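Local coordinates for hypothetical protein HI1011 (Haemophilus influenzae, PDB 1YZY) that catalyses the ATP-dependent phosphorylation of 3-oxo-tetronate to 3-oxo-tetronate 4-phosphate, as a member of the four-carbon acid sugar kinase family, at residues F85-G91 / L155-Q159; I122-L127 / A150-R154. All coordinates share one frame; numbering follows the deposited sequence.

Contact 1. Residues F85-G91 / L155-Q159; sequences FDSTAKG and LMDAQ
Gln159 of the segment 155-159 reaches past Ala89 to Ser87, in the loop that joins strand 77-80 to helix 93-104. Its CB lies 3.2 Å from Ala89 O, inside the type I turn running from Thr88 to Gly91, and Ala89 O also receives a CA-H...O contact from Gln159. CG sits between the backbone N and the carbonyl carbon (chi1 47°), and from there the chain runs straight out, passing Gly91 O at 3.8 Å. At the tip the amide divides its work. NE2 donates to Ser87 OG at 3.1 Å, with an N-H...O angle of 166° and the hydroxyl practically in the amide plane. OE1 accepts from the backbone N of Gly94 at the start of helix 93-104; the 2.5 Å separation of Gln159 OE1 from Gly91 O, two acceptors, is doubtful. Ser87 OG in turn donates to Phe85 O at 2.7 Å. Phe85 and Leu155 lie alongside each other, pointing opposite ways, with Phe85 CE2 3.9 Å from Leu155 CB, while CZ touches Met156 CB more loosely. A short series of hydrogen bonds, from Gln159 through Ser87 to Phe85 O, thus runs beside apolar packing. The buried carboxamide bridges Ser87 and Gly94 N, and bonds at NE2 and OE1 would limit its rotation, although the short approach to Gly91 O leaves the detail of the OE1 side uncertain.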
loop_
_atom_site.group_PDB
_atom_site.type_symbol
_atom_site.label_atom_id
_atom_site.label_comp_id
_atom_site.label_asym_id
_atom_site.label_seq_id
_atom_site.Cartn_x
_atom_site.Cartn_y
_atom_site.Cartn_z
ATOM N N PHE A 85 5.387 15.006 1.072
ATOM C CA PHE A 85 5.018 15.810 -0.090
ATOM C C PHE A 85 5.948 15.644 -1.299
ATOM O O PHE A 85 6.040 16.541 -2.135
ATOM C CB PHE A 85 4.926 17.292 0.331
ATOM C CG PHE A 85 3.874 18.074 -0.404
ATOM C CD1 PHE A 85 2.523 17.813 -0.198
ATOM C CD2 PHE A 85 4.228 19.084 -1.294
ATOM C CE1 PHE A 85 1.544 18.545 -0.866
ATOM C CE2 PHE A 85 3.245 19.823 -1.972
ATOM C CZ PHE A 85 1.909 19.550 -1.753
ATOM N N ASP A 86 6.571 14.470 -1.419
ATOM C CA ASP A 86 7.508 14.153 -2.515
ATOM C C ASP A 86 7.090 14.688 -3.879
ATOM O O ASP A 86 6.091 14.240 -4.445
ATOM C CB ASP A 86 7.730 12.641 -2.609
ATOM C CG ASP A 86 8.288 12.062 -1.334
ATOM O OD1 ASP A 86 7.713 12.355 -0.270
ATOM O OD2 ASP A 86 9.299 11.326 -1.385
ATOM N N SER A 87 7.893 15.613 -4.402
ATOM C CA SER A 87 7.646 16.261 -5.687
ATOM C C SER A 87 8.756 17.274 -5.997
ATOM O O SER A 87 9.775 17.330 -5.301
ATOM C CB SER A 87 6.293 16.986 -5.638
ATOM O OG SER A 87 6.195 17.834 -4.494
ATOM N N THR A 88 8.578 18.011 -7.092
ATOM C CA THR A 88 9.497 19.072 -7.525
ATOM C C THR A 88 8.617 20.169 -8.130
ATOM O O THR A 88 7.387 20.059 -8.114
ATOM C CB THR A 88 10.511 18.608 -8.606
ATOM O OG1 THR A 88 9.817 18.249 -9.805
ATOM C CG2 THR A 88 11.344 17.430 -8.112
ATOM N N ALA A 89 9.228 21.232 -8.651
ATOM C CA ALA A 89 8.450 22.317 -9.248
ATOM C C ALA A 89 7.538 21.803 -10.369
ATOM O O ALA A 89 6.590 22.477 -10.783
ATOM C CB ALA A 89 9.367 23.407 -9.741
ATOM N N LYS A 90 7.872 20.637 -10.907
ATOM C CA LYS A 90 7.053 19.987 -11.925
ATOM C C LYS A 90 6.412 18.806 -11.244
ATOM O O LYS A 90 5.647 18.118 -11.910
ATOM C CB LYS A 90 7.963 19.351 -12.974
ATOM C CG LYS A 90 8.582 20.388 -13.916
ATOM C CD LYS A 90 9.925 19.956 -14.500
ATOM C CE LYS A 90 11.052 20.124 -13.488
ATOM N NZ LYS A 90 12.397 20.004 -14.120
ATOM N N GLY A 91 6.701 18.588 -9.958
ATOM C CA GLY A 91 6.167 17.505 -9.143
ATOM C C GLY A 91 4.684 17.457 -9.346
ATOM O O GLY A 91 3.945 18.380 -9.018
ATOM N N LEU A 155 5.452 25.098 -1.662
ATOM C CA LEU A 155 5.749 23.891 -2.425
ATOM C C LEU A 155 4.661 23.647 -3.457
ATOM O O LEU A 155 4.951 23.340 -4.613
ATOM C CB LEU A 155 5.846 22.677 -1.503
ATOM C CG LEU A 155 7.050 22.622 -0.585
ATOM C CD1 LEU A 155 6.880 21.475 0.386
ATOM C CD2 LEU A 155 8.334 22.489 -1.403
ATOM N N MET A 156 3.407 23.766 -3.039
ATOM C CA MET A 156 2.307 23.546 -3.958
ATOM C C MET A 156 2.218 24.631 -5.031
ATOM O O MET A 156 1.937 24.336 -6.198
ATOM C CB MET A 156 0.980 23.438 -3.201
ATOM C CG MET A 156 -0.228 23.162 -4.110
ATOM S SD MET A 156 -0.236 21.564 -4.948
ATOM C CE MET A 156 -1.840 21.638 -5.751
ATOM N N ASP A 157 2.446 25.881 -4.634
ATOM C CA ASP A 157 2.372 27.012 -5.558
ATOM C C ASP A 157 3.362 26.899 -6.707
ATOM O O ASP A 157 3.098 27.371 -7.812
ATOM C CB ASP A 157 2.613 28.338 -4.823
ATOM C CG ASP A 157 1.367 28.876 -4.125
ATOM O OD1 ASP A 157 0.267 28.288 -4.248
ATOM O OD2 ASP A 157 1.499 29.914 -3.448
ATOM N N ALA A 158 4.524 26.333 -6.420
ATOM C CA ALA A 158 5.563 26.156 -7.422
ATOM C C ALA A 158 5.120 25.269 -8.588
ATOM O O ALA A 158 5.434 25.553 -9.744
ATOM C CB ALA A 158 6.792 25.573 -6.774
ATOM N N GLN A 159 4.349 24.231 -8.278
ATOM C CA GLN A 159 3.880 23.263 -9.271
ATOM C C GLN A 159 2.398 23.310 -9.618
ATOM O O GLN A 159 1.911 22.450 -10.363
ATOM C CB GLN A 159 4.203 21.847 -8.793
ATOM C CG GLN A 159 3.772 21.761 -7.336
ATOM C CD GLN A 159 4.019 20.412 -6.724
ATOM O OE1 GLN A 159 3.205 19.509 -6.864
ATOM N NE2 GLN A 159 5.133 20.272 -6.021
#

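Contact 2. Residues I122-L127 / A150-R154; sequences IFNGYL and ANLMR
Ile122 and Leu152 meet where a beta-hairpin, turning through a type I' turn from Phe123 to Tyr126, packs against the start of helix 152-159 in the sugar-binding N-terminal domain. On the first strand, Ile122 crosses Leu152 at about a right angle, CD1 against CD1 at 3.7 Å, and both side chains also touch Val195 of strand 193-196. In the turn, the carbonyl O of Asn124 lies beside the methyl of Met153; two successive bends, at chi2 and chi3, bring that methyl back to the hairpin. Gly125 has a left-handed backbone (phi 81°), and Met153 SD rests 3.8 Å from its CA. Asp197 holds the turn from another direction, its carboxylate accepting from the backbone N of both Asn124 and Gly125. Gly125 O then takes the N-H of Leu152 at 2.9 Å, the donor tilted from the carbonyl plane. Tyr126 follows, bridged to Asn151 as a single non-hydrogen-bonded pair, with Tyr126 CA approaching Ala150 O at 3.2 Å. On the far side of that pair, Leu127 N donates to Ala150 O at 2.8 Å, while Leu127 CB leans loosely on Leu152 CD1. The two backbone bonds flank the Tyr126-Asn151 pair and join the turn and the start of strand 126-129 to Ala150 and Leu152 at the head of the helix. Asn151 serves as the N-cap: chi1 of -170° sets its CG opposite the backbone N, and Asn151 OD1 accepts from Arg154 N at 3.0 Å. The other half of the same carboxamide turns to Tyr126, where the amide plane stands perpendicular to the ring and ND2 lies 3.5 Å above one ring face, offset toward the rim.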
loop_
_atom_site.group_PDB
_atom_site.type_symbol
_atom_site.label_atom_id
_atom_site.label_comp_id
_atom_site.label_asym_id
_atom_site.label_seq_id
_atom_site.Cartn_x
_atom_site.Cartn_y
_atom_site.Cartn_z
ATOM N N ILE A 122 1.957 19.335 10.682
ATOM C CA ILE A 122 1.911 20.569 9.898
ATOM C C ILE A 122 1.550 21.765 10.774
ATOM O O ILE A 122 0.418 21.852 11.254
ATOM C CB ILE A 122 0.816 20.501 8.793
ATOM C CG1 ILE A 122 1.070 19.359 7.806
ATOM C CG2 ILE A 122 0.703 21.834 8.055
ATOM C CD1 ILE A 122 -0.095 19.160 6.857
ATOM N N PHE A 123 2.499 22.662 11.022
ATOM C CA PHE A 123 2.186 23.860 11.797
ATOM C C PHE A 123 2.509 25.114 10.987
ATOM O O PHE A 123 3.652 25.326 10.572
ATOM C CB PHE A 123 2.898 23.901 13.152
ATOM C CG PHE A 123 2.478 25.076 14.012
ATOM C CD1 PHE A 123 1.172 25.170 14.494
ATOM C CD2 PHE A 123 3.368 26.115 14.285
ATOM C CE1 PHE A 123 0.752 26.285 15.231
ATOM C CE2 PHE A 123 2.959 27.230 15.020
ATOM C CZ PHE A 123 1.647 27.315 15.491
ATOM N N ASN A 124 1.497 25.961 10.822
ATOM C CA ASN A 124 1.605 27.201 10.052
ATOM C C ASN A 124 1.875 26.843 8.595
ATOM O O ASN A 124 2.479 27.615 7.847
ATOM C CB ASN A 124 2.711 28.122 10.601
ATOM C CG ASN A 124 2.170 29.244 11.484
ATOM O OD1 ASN A 124 1.033 29.699 11.326
ATOM N ND2 ASN A 124 2.992 29.697 12.417
ATOM N N GLY A 125 1.383 25.674 8.192
ATOM C CA GLY A 125 1.576 25.224 6.829
ATOM C C GLY A 125 2.936 24.605 6.590
ATOM O O GLY A 125 3.213 24.167 5.479
ATOM N N TYR A 126 3.793 24.609 7.607
ATOM C CA TYR A 126 5.126 24.020 7.499
ATOM C C TYR A 126 5.057 22.543 7.885
ATOM O O TYR A 126 4.494 22.202 8.930
ATOM C CB TYR A 126 6.117 24.710 8.445
ATOM C CG TYR A 126 6.437 26.145 8.118
ATOM C CD1 TYR A 126 7.647 26.485 7.517
ATOM C CD2 TYR A 126 5.538 27.168 8.425
ATOM C CE1 TYR A 126 7.956 27.812 7.225
ATOM C CE2 TYR A 126 5.836 28.498 8.142
ATOM C CZ TYR A 126 7.047 28.817 7.542
ATOM O OH TYR A 126 7.359 30.136 7.273
ATOM N N LEU A 127 5.653 21.678 7.067
ATOM C CA LEU A 127 5.657 20.248 7.347
ATOM C C LEU A 127 6.870 19.861 8.173
ATOM O O LEU A 127 7.998 20.281 7.890
ATOM C CB LEU A 127 5.627 19.433 6.044
ATOM C CG LEU A 127 5.565 17.902 6.136
ATOM C CD1 LEU A 127 4.239 17.453 6.730
ATOM C CD2 LEU A 127 5.727 17.305 4.746
ATOM N N ALA A 150 10.117 23.757 3.645
ATOM C CA ALA A 150 9.165 23.066 4.507
ATOM C C ALA A 150 7.754 23.644 4.422
ATOM O O ALA A 150 6.809 23.046 4.924
ATOM C CB ALA A 150 9.661 23.083 5.946
ATOM N N ASN A 151 7.615 24.790 3.762
ATOM C CA ASN A 151 6.328 25.476 3.611
ATOM C C ASN A 151 5.501 24.879 2.464
ATOM O O ASN A 151 5.825 25.059 1.287
ATOM C CB ASN A 151 6.577 26.977 3.383
ATOM C CG ASN A 151 5.313 27.812 3.457
ATOM O OD1 ASN A 151 4.565 27.924 2.499
ATOM N ND2 ASN A 151 5.097 28.444 4.594
ATOM N N LEU A 152 4.409 24.208 2.827
ATOM C CA LEU A 152 3.526 23.548 1.875
ATOM C C LEU A 152 2.828 24.429 0.856
ATOM O O LEU A 152 2.592 23.993 -0.273
ATOM C CB LEU A 152 2.500 22.670 2.612
ATOM C CG LEU A 152 3.085 21.455 3.342
ATOM C CD1 LEU A 152 2.092 20.886 4.355
ATOM C CD2 LEU A 152 3.480 20.399 2.317
ATOM N N MET A 153 2.400 25.620 1.270
ATOM C CA MET A 153 1.741 26.536 0.342
ATOM C C MET A 153 2.738 26.944 -0.747
ATOM O O MET A 153 2.354 27.154 -1.891
ATOM C CB MET A 153 1.223 27.791 1.051
ATOM C CG MET A 153 0.066 27.573 2.007
ATOM S SD MET A 153 0.574 26.820 3.548
ATOM C CE MET A 153 1.558 28.109 4.267
ATOM N N ARG A 154 4.005 27.087 -0.365
ATOM C CA ARG A 154 5.063 27.463 -1.303
ATOM C C ARG A 154 5.411 26.302 -2.228
ATOM O O ARG A 154 5.671 26.505 -3.418
ATOM C CB ARG A 154 6.324 27.949 -0.565
ATOM C CG ARG A 154 6.193 29.352 0.042
ATOM C CD ARG A 154 7.541 30.006 0.301
ATOM N NE ARG A 154 8.404 29.258 1.224
ATOM C CZ ARG A 154 8.657 29.611 2.483
ATOM N NH1 ARG A 154 8.106 30.700 3.012
ATOM N NH2 ARG A 154 9.511 28.904 3.201
#

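Both contacts use helix 152-159: contact 2 joins its N-terminal end to the hairpin 122-127, and contact 1 joins its second half, 155-159, to the loop 85-91. Their centres are 13 Å apart, yet they touch through apolar packing, Phe85 CG of contact 1 lying 3.6 Å from Leu152 CD2 of contact 2. Along the chain contact 2 is nested inside the loop that contact 1 closes. The shared helix contacts both the loop 85-91 and the hairpin 122-127, all within the sugar-binding N-terminal domain. Both contacts lie away from the ATP-binding residues inferred for the nucleotide-binding C-terminal domain, and neither includes any of them.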